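Local coordinates for ESX-1 secretion system protein eccD1 (Mycobacterium tuberculosis, PDB 4KV2) that forms part of the core of the ESX-1 type VII secretion system, which delivers virulence factors such as EsxA and EsxB to host cells during infection, at residues Q75-D79 with A80-D84. Numbering follows the deposited sequence.
Sequences QSLDD and AGVVD
V82 N donates to L77 O at 2.9 Å, with a fairly straight N-H...O angle of 163°. Within the span from L77 to V82, G81 N also donates to D78 O at 2.9 Å. The G81 bond closes a type I turn from D78 to G81, and its donor stands well above the D78 carbonyl plane. G81 has a positive phi of 71°, a conformation that favours glycine. It lets the chain leave the helical turn. One step earlier, A80 N bonds to S76 O at 3.0 Å, closing a single turn of alpha-type bonding.

The start of the helical turn is held by a reciprocal pair. S76 OG accepts from D79 N, while D79 OD2 accepts from S76 N at 3.0 Å in a nearly straight bond. The S76 amide approaches from above the carboxylate plane. D79 CG lies beside its own backbone N (chi1 -68°), which carries the carboxylate back to the N-cap residue, S76.

The apolar side is made by L77 and V82, which cross at a slant. L77 CD2 rests against V82 CG2 at 3.9 Å, and V82 CB lies 3.5 Å from L77 O. Both side chains are buried, L77 also touching Y30 and V82 touching V8 of strand 5-12. A water links the two segments, donating to D78 OD1 at 2.7 Å and to V82 O at 2.8 Å. Separately, R65 NH2 hydrogen-bonds to A80 O.

The turn thus has a capping box at its N-terminus and a Schellman motif with its apolar contact at its C-terminus. Its place just before the last strand, 86-91, is consistent with the short helical turn of the ubiquitin fold.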
loop_
_atom_site.group_PDB
_atom_site.type_symbol
_atom_site.label_atom_id
_atom_site.label_comp_id
_atom_site.label_asym_id
_atom_site.label_seq_id
_atom_site.Cartn_x
_atom_site.Cartn_y
_atom_site.Cartn_z
ATOM N N GLN A 75 -11.387 -11.093 2.989
ATOM C CA GLN A 75 -12.180 -10.086 3.674
ATOM C C GLN A 75 -11.399 -8.784 3.748
ATOM O O GLN A 75 -10.189 -8.792 3.664
ATOM C CB GLN A 75 -12.555 -10.569 5.078
ATOM C CG GLN A 75 -13.710 -11.546 5.082
ATOM C CD GLN A 75 -14.085 -12.018 6.485
ATOM O OE1 GLN A 75 -13.945 -11.284 7.489
ATOM N NE2 GLN A 75 -14.561 -13.250 6.567
ATOM N N SER A 76 -12.127 -7.674 3.851
ATOM C CA SER A 76 -11.558 -6.358 4.098
ATOM C C SER A 76 -11.395 -6.171 5.598
ATOM O O SER A 76 -11.985 -6.918 6.404
ATOM C CB SER A 76 -12.511 -5.288 3.565
ATOM O OG SER A 76 -13.746 -5.310 4.303
ATOM N N LEU A 77 -10.590 -5.184 5.987
ATOM C CA LEU A 77 -10.500 -4.777 7.409
ATOM C C LEU A 77 -11.863 -4.402 8.018
ATOM O O LEU A 77 -12.126 -4.685 9.198
ATOM C CB LEU A 77 -9.515 -3.627 7.560
ATOM C CG LEU A 77 -8.042 -3.976 7.272
ATOM C CD1 LEU A 77 -7.249 -2.688 7.199
ATOM C CD2 LEU A 77 -7.447 -4.872 8.358
ATOM N N ASP A 78 -12.740 -3.779 7.220
ATOM C CA ASP A 78 -14.096 -3.469 7.689
ATOM C C ASP A 78 -14.875 -4.754 7.986
ATOM O O ASP A 78 -15.507 -4.867 9.033
ATOM C CB ASP A 78 -14.888 -2.679 6.648
ATOM C CG ASP A 78 -14.474 -1.213 6.543
ATOM O OD1 ASP A 78 -13.868 -0.641 7.468
ATOM O OD2 ASP A 78 -14.801 -0.612 5.500
ATOM N N ASP A 79 -14.836 -5.702 7.045
ATOM C CA ASP A 79 -15.493 -7.016 7.201
ATOM C C ASP A 79 -15.018 -7.679 8.491
ATOM O O ASP A 79 -15.818 -8.239 9.219
ATOM C CB ASP A 79 -15.150 -7.971 6.053
ATOM C CG ASP A 79 -15.739 -7.562 4.711
ATOM O OD1 ASP A 79 -16.780 -6.860 4.658
ATOM O OD2 ASP A 79 -15.141 -7.977 3.684
ATOM N N ALA A 80 -13.713 -7.583 8.773
ATOM C CA ALA A 80 -13.130 -8.197 9.961
ATOM C C ALA A 80 -13.332 -7.395 11.233
ATOM O O ALA A 80 -12.839 -7.792 12.299
ATOM C CB ALA A 80 -11.630 -8.448 9.747
ATOM N N GLY A 81 -14.036 -6.271 11.148
ATOM C CA GLY A 81 -14.299 -5.467 12.325
ATOM C C GLY A 81 -13.088 -4.747 12.883
ATOM O O GLY A 81 -13.051 -4.424 14.061
ATOM N N VAL A 82 -12.117 -4.440 12.040
ATOM C CA VAL A 82 -10.922 -3.737 12.501
ATOM C C VAL A 82 -11.185 -2.228 12.536
ATOM O O VAL A 82 -11.610 -1.645 11.536
ATOM C CB VAL A 82 -9.710 -4.067 11.599
ATOM C CG1 VAL A 82 -8.472 -3.308 12.039
ATOM C CG2 VAL A 82 -9.423 -5.558 11.617
ATOM N N VAL A 83 -10.894 -1.607 13.673
ATOM C CA VAL A 83 -11.197 -0.189 13.922
ATOM C C VAL A 83 -9.909 0.604 13.934
ATOM O O VAL A 83 -8.839 0.020 14.091
ATOM C CB VAL A 83 -11.974 0.017 15.257
ATOM C CG1 VAL A 83 -13.295 -0.731 15.221
ATOM C CG2 VAL A 83 -11.170 -0.438 16.476
ATOM N N ASP A 84 -10.010 1.928 13.754
ATOM C CA ASP A 84 -8.822 2.798 13.808
ATOM C C ASP A 84 -7.973 2.573 15.066
ATOM O O ASP A 84 -8.508 2.511 16.188
ATOM C CB ASP A 84 -9.190 4.290 13.736
ATOM C CG ASP A 84 -9.650 4.726 12.357
ATOM O OD1 ASP A 84 -9.098 4.271 11.343
ATOM O OD2 ASP A 84 -10.563 5.550 12.285
HETATM O O HOH W 1 -11.608 -1.203 8.806
#